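Local coordinates for TfuA domain-containing protein (Methanosarcina acetivorans, PDB 6XP8), which takes part in peptide backbone thioamidation, probably as a partner of a YcaO enzyme, at residues V112-N117 with S125-N130; G49-R54 with G75-A80. All blocks are in the same frame, centred on the assembly; numbering follows the deposited sequence.

Contact 1 of 2, residues V112-N117 with S125-N130; sequences VAVSTN and SVPLVN
Ser-125 OG is held by two partners: Ser-115 N donates to it over 2.9 Å with an N-H...O angle of 155°, and an ordered water lies 2.8 Å from the same OG. The setting is the loop between helix 96-102 and helix 128-140, folded back so that its two legs run antiparallel, 178° apart in direction, without forming a regular hairpin. The chain illustrates how an irregular loop can be closed by side-chain hydroxyls and water where few direct backbone bonds join the legs. A chi1 of 70° sets Ser-125 OG between its own backbone N and carbonyl carbon, turned to the N-H of Ser-115. The return bonds are weak: Ser-125 N reaches Ser-115 OG at 3.3 Å and Ser-115 O at 3.5 Å.

Waters bridge the legs as well. The water at Ser-125 OG also lies beside Ala-113 O and Val-126 O, while a second water donates to Ala-113 O at 2.8 Å and accepts from Leu-128 N at 2.9 Å, occupying an N-H of the first helical turn just after the N-cap residue Pro-127. Apolar pairs pack between the legs. Val-114 runs alongside Pro-127, its CG1 3.6 Å from the ring CD, and Val-112 CG1 meets Val-129 CG2 at 4.1 Å.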
loop_
_atom_site.group_PDB
_atom_site.type_symbol
_atom_site.label_atom_id
_atom_site.label_comp_id
_atom_site.label_asym_id
_atom_site.label_seq_id
_atom_site.Cartn_x
_atom_site.Cartn_y
_atom_site.Cartn_z
ATOM N N VAL A 112 1.779 -5.903 -2.177
ATOM C CA VAL A 112 0.982 -4.666 -2.160
ATOM C C VAL A 112 0.079 -4.445 -3.382
ATOM O O VAL A 112 -0.809 -3.592 -3.336
ATOM C CB VAL A 112 1.863 -3.415 -1.921
ATOM C CG1 VAL A 112 2.308 -3.340 -0.468
ATOM C CG2 VAL A 112 3.072 -3.388 -2.851
ATOM N N ALA A 113 0.300 -5.197 -4.465
ATOM C CA ALA A 113 -0.484 -5.034 -5.702
ATOM C C ALA A 113 -1.993 -5.200 -5.468
ATOM O O ALA A 113 -2.421 -6.117 -4.756
ATOM C CB ALA A 113 -0.011 -6.013 -6.765
ATOM N N VAL A 114 -2.774 -4.285 -6.046
ATOM C CA VAL A 114 -4.249 -4.339 -6.033
ATOM C C VAL A 114 -4.833 -4.010 -7.401
ATOM O O VAL A 114 -4.315 -3.146 -8.122
ATOM C CB VAL A 114 -4.913 -3.397 -4.979
ATOM C CG1 VAL A 114 -4.801 -3.979 -3.587
ATOM C CG2 VAL A 114 -4.338 -1.984 -5.014
ATOM N N SER A 115 -5.908 -4.707 -7.760
ATOM C CA SER A 115 -6.703 -4.300 -8.910
ATOM C C SER A 115 -7.546 -3.090 -8.498
ATOM O O SER A 115 -7.975 -2.978 -7.344
ATOM C CB SER A 115 -7.574 -5.445 -9.429
ATOM O OG SER A 115 -8.621 -5.728 -8.527
ATOM N N THR A 116 -7.747 -2.167 -9.432
ATOM C CA THR A 116 -8.429 -0.912 -9.123
ATOM C C THR A 116 -9.425 -0.547 -10.212
ATOM O O THR A 116 -9.310 -1.015 -11.352
ATOM C CB THR A 116 -7.441 0.272 -8.950
ATOM O OG1 THR A 116 -6.684 0.453 -10.155
ATOM C CG2 THR A 116 -6.490 0.054 -7.767
ATOM N N ASN A 117 -10.407 0.271 -9.835
ATOM C CA ASN A 117 -11.236 1.005 -10.784
ATOM C C ASN A 117 -10.339 2.068 -11.429
ATOM O O ASN A 117 -9.831 2.944 -10.727
ATOM C CB ASN A 117 -12.425 1.647 -10.060
ATOM C CG ASN A 117 -13.365 2.390 -11.001
ATOM O OD1 ASN A 117 -13.000 3.400 -11.602
ATOM N ND2 ASN A 117 -14.599 1.902 -11.105
ATOM N N SER A 125 -9.690 -5.314 -5.399
ATOM C CA SER A 125 -9.127 -6.412 -4.622
ATOM C C SER A 125 -8.479 -5.944 -3.312
ATOM O O SER A 125 -8.401 -4.743 -3.034
ATOM C CB SER A 125 -8.143 -7.211 -5.479
ATOM O OG SER A 125 -6.965 -6.470 -5.740
ATOM N N VAL A 126 -8.025 -6.915 -2.521
ATOM C CA VAL A 126 -7.410 -6.686 -1.215
ATOM C C VAL A 126 -5.904 -6.979 -1.307
ATOM O O VAL A 126 -5.519 -8.047 -1.800
ATOM C CB VAL A 126 -8.056 -7.576 -0.121
ATOM C CG1 VAL A 126 -7.444 -7.300 1.243
ATOM C CG2 VAL A 126 -9.560 -7.359 -0.067
ATOM N N PRO A 127 -5.053 -6.042 -0.827
ATOM C CA PRO A 127 -3.613 -6.298 -0.845
ATOM C C PRO A 127 -3.232 -7.389 0.146
ATOM O O PRO A 127 -3.845 -7.501 1.216
ATOM C CB PRO A 127 -3.013 -4.959 -0.419
ATOM C CG PRO A 127 -4.067 -4.334 0.427
ATOM C CD PRO A 127 -5.379 -4.776 -0.137
ATOM N N LEU A 128 -2.240 -8.189 -0.230
ATOM C CA LEU A 128 -1.740 -9.268 0.611
ATOM C C LEU A 128 -1.312 -8.809 2.009
ATOM O O LEU A 128 -1.576 -9.515 2.977
ATOM C CB LEU A 128 -0.607 -10.026 -0.092
ATOM C CG LEU A 128 -0.059 -11.325 0.517
ATOM C CD1 LEU A 128 -1.156 -12.346 0.807
ATOM C CD2 LEU A 128 0.968 -11.910 -0.437
ATOM N N VAL A 129 -0.672 -7.634 2.114
ATOM C CA VAL A 129 -0.307 -7.075 3.432
ATOM C C VAL A 129 -1.496 -6.892 4.386
ATOM O O VAL A 129 -1.372 -7.201 5.572
ATOM C CB VAL A 129 0.555 -5.780 3.368
ATOM C CG1 VAL A 129 1.957 -6.097 2.858
ATOM C CG2 VAL A 129 -0.111 -4.690 2.542
ATOM N N ASN A 130 -2.627 -6.408 3.856
ATOM C CA ASN A 130 -3.887 -6.291 4.614
ATOM C C ASN A 130 -4.419 -7.671 5.020
ATOM O O ASN A 130 -4.912 -7.832 6.136
ATOM C CB ASN A 130 -4.966 -5.537 3.815
ATOM C CG ASN A 130 -4.789 -4.017 3.822
ATOM O OD1 ASN A 130 -3.728 -3.485 4.154
ATOM N ND2 ASN A 130 -5.834 -3.314 3.401
HETATM O O HOH W 1 -4.732 -7.539 -4.360
HETATM O O HOH W 2 -1.345 -8.020 -3.009
#

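Contact 2 of 2, residues G49-R54 with G75-A80; sequences GIFFDR and GASMGA
The chain of Met-78 leaves the backbone extended, then bends at chi2 (58°) and chi3 (95°), bringing its CE methyl to Ile-50 O at 3.3 Å and to Phe-51 CD1 at 3.5 Å. Its sulfur makes a Met-aromatic contact with Phe-51: SD lies 5.1 Å from the ring centroid, 63° off the normal, and is therefore oblique to the ring. Phe-51 and Met-78 pass each other head to tail. Gly-49 O lies over the centre of one face of that ring, while Met-78 CB packs against Gly-49 N at 3.5 Å.

Both segments follow neighbouring parallel strands, 43-46 and 71-74, which helix 59-67 joins in a beta-alpha-beta crossover; the sheet has the 2-1-3-4-5 strand order of flavodoxin-like folds. After strand 71-74 the chain makes a gamma turn centred on Ala-76, with Ser-77 N bonded to Gly-75 O at 2.9 Å, before helix 78-86 begins. Ser-77 holds the N-cap position, yet its OG does not cap: it meets the edge of the Phe-51 ring at CZ, 3.6 Å away, and hydrogen-bonds to Lys-199 NZ. A water 2.6 Å from Ser-77 OG accepts from Gly-49 N at 2.9 Å.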
loop_
_atom_site.group_PDB
_atom_site.type_symbol
_atom_site.label_atom_id
_atom_site.label_comp_id
_atom_site.label_asym_id
_atom_site.label_seq_id
_atom_site.Cartn_x
_atom_site.Cartn_y
_atom_site.Cartn_z
ATOM N N GLY A 49 1.443 3.605 -6.911
ATOM C CA GLY A 49 2.025 3.663 -8.239
ATOM C C GLY A 49 1.753 2.394 -9.009
ATOM O O GLY A 49 1.521 1.324 -8.418
ATOM N N ILE A 50 1.776 2.512 -10.334
ATOM C CA ILE A 50 1.606 1.357 -11.218
ATOM C C ILE A 50 2.836 0.452 -11.086
ATOM O O ILE A 50 3.969 0.945 -11.049
ATOM C CB ILE A 50 1.326 1.805 -12.682
ATOM C CG1 ILE A 50 -0.148 2.194 -12.854
ATOM C CG2 ILE A 50 1.612 0.695 -13.685
ATOM C CD1 ILE A 50 -0.526 3.554 -12.319
ATOM N N PHE A 51 2.607 -0.860 -11.002
ATOM C CA PHE A 51 3.690 -1.838 -10.794
ATOM C C PHE A 51 4.275 -2.443 -12.068
ATOM O O PHE A 51 5.404 -2.938 -12.050
ATOM C CB PHE A 51 3.258 -2.944 -9.818
ATOM C CG PHE A 51 3.041 -2.454 -8.414
ATOM C CD1 PHE A 51 4.120 -1.996 -7.646
ATOM C CD2 PHE A 51 1.761 -2.444 -7.853
ATOM C CE1 PHE A 51 3.921 -1.526 -6.348
ATOM C CE2 PHE A 51 1.557 -1.981 -6.552
ATOM C CZ PHE A 51 2.637 -1.521 -5.807
ATOM N N PHE A 52 3.515 -2.393 -13.161
ATOM C CA PHE A 52 3.962 -2.933 -14.450
ATOM C C PHE A 52 5.244 -2.246 -14.920
ATOM O O PHE A 52 5.348 -1.017 -14.868
ATOM C CB PHE A 52 2.854 -2.831 -15.504
ATOM C CG PHE A 52 1.550 -3.450 -15.076
ATOM C CD1 PHE A 52 1.497 -4.783 -14.641
ATOM C CD2 PHE A 52 0.372 -2.706 -15.105
ATOM C CE1 PHE A 52 0.292 -5.352 -14.239
ATOM C CE2 PHE A 52 -0.835 -3.271 -14.704
ATOM C CZ PHE A 52 -0.873 -4.594 -14.276
ATOM N N ASP A 53 6.207 -3.064 -15.350
ATOM C CA ASP A 53 7.553 -2.629 -15.758
ATOM C C ASP A 53 7.613 -1.405 -16.664
ATOM O O ASP A 53 8.393 -0.485 -16.402
ATOM C CB ASP A 53 8.288 -3.777 -16.455
ATOM C CG ASP A 53 9.395 -4.358 -15.613
ATOM O OD1 ASP A 53 9.092 -5.122 -14.671
ATOM O OD2 ASP A 53 10.573 -4.060 -15.915
ATOM N N ARG A 54 6.793 -1.399 -17.718
ATOM C CA ARG A 54 6.807 -0.324 -18.719
ATOM C C ARG A 54 6.457 1.035 -18.113
ATOM O O ARG A 54 6.988 2.067 -18.542
ATOM C CB ARG A 54 5.863 -0.653 -19.892
ATOM C CG ARG A 54 5.854 0.360 -21.038
ATOM C CD ARG A 54 7.163 0.331 -21.824
ATOM N NE ARG A 54 7.301 1.434 -22.776
ATOM C CZ ARG A 54 7.795 2.642 -22.492
ATOM N NH1 ARG A 54 8.185 2.951 -21.257
ATOM N NH2 ARG A 54 7.888 3.557 -23.452
ATOM N N GLY A 75 5.734 5.332 1.294
ATOM C CA GLY A 75 5.180 4.306 2.168
ATOM C C GLY A 75 3.941 3.652 1.585
ATOM O O GLY A 75 3.468 4.033 0.497
ATOM N N ALA A 76 3.425 2.671 2.329
ATOM C CA ALA A 76 2.168 1.936 2.050
ATOM C C ALA A 76 2.217 0.934 0.890
ATOM O O ALA A 76 1.901 -0.249 1.071
ATOM C CB ALA A 76 0.972 2.882 1.908
ATOM N N SER A 77 2.609 1.410 -0.289
ATOM C CA SER A 77 2.486 0.626 -1.511
ATOM C C SER A 77 3.752 0.752 -2.360
ATOM O O SER A 77 4.821 0.338 -1.908
ATOM C CB SER A 77 1.228 1.061 -2.268
ATOM O OG SER A 77 0.804 0.059 -3.177
ATOM N N MET A 78 3.647 1.314 -3.571
ATOM C CA MET A 78 4.841 1.583 -4.390
ATOM C C MET A 78 5.867 2.437 -3.635
ATOM O O MET A 78 7.077 2.227 -3.771
ATOM C CB MET A 78 4.483 2.203 -5.755
ATOM C CG MET A 78 5.686 2.573 -6.628
ATOM S SD MET A 78 6.803 1.197 -6.997
ATOM C CE MET A 78 6.192 0.654 -8.590
ATOM N N GLY A 79 5.387 3.373 -2.817
ATOM C CA GLY A 79 6.280 4.204 -2.008
ATOM C C GLY A 79 7.077 3.408 -0.989
ATOM O O GLY A 79 8.237 3.723 -0.715
ATOM N N ALA A 80 6.455 2.377 -0.423
ATOM C CA ALA A 80 7.130 1.493 0.539
ATOM C C ALA A 80 8.228 0.665 -0.129
ATOM O O ALA A 80 9.333 0.556 0.402
ATOM C CB ALA A 80 6.121 0.589 1.224
HETATM O O HOH W 3 0.708 1.153 -5.566
#

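Both contacts are buried and they abut, their centres about 11 Å apart, but they join different parts of the fold. Contact 2 brings together two loops at the ends of adjacent strands of the parallel sheet; contact 1 joins a later loop to the start of helix 128-140. Their chemistry differs accordingly: direct hydrogen bonds and bridging waters tie the legs of contact 1, whereas contact 2 relies on aromatic, sulfur and methyl packing, with a bridging water. Val-112 joins the two, its CG2 lying 3.5 Å from Phe-51 CZ. Lys-199, of helix 198-215, bonds through NZ to both Val-112 O and Ser-77 OG, a polar tie alongside that packing.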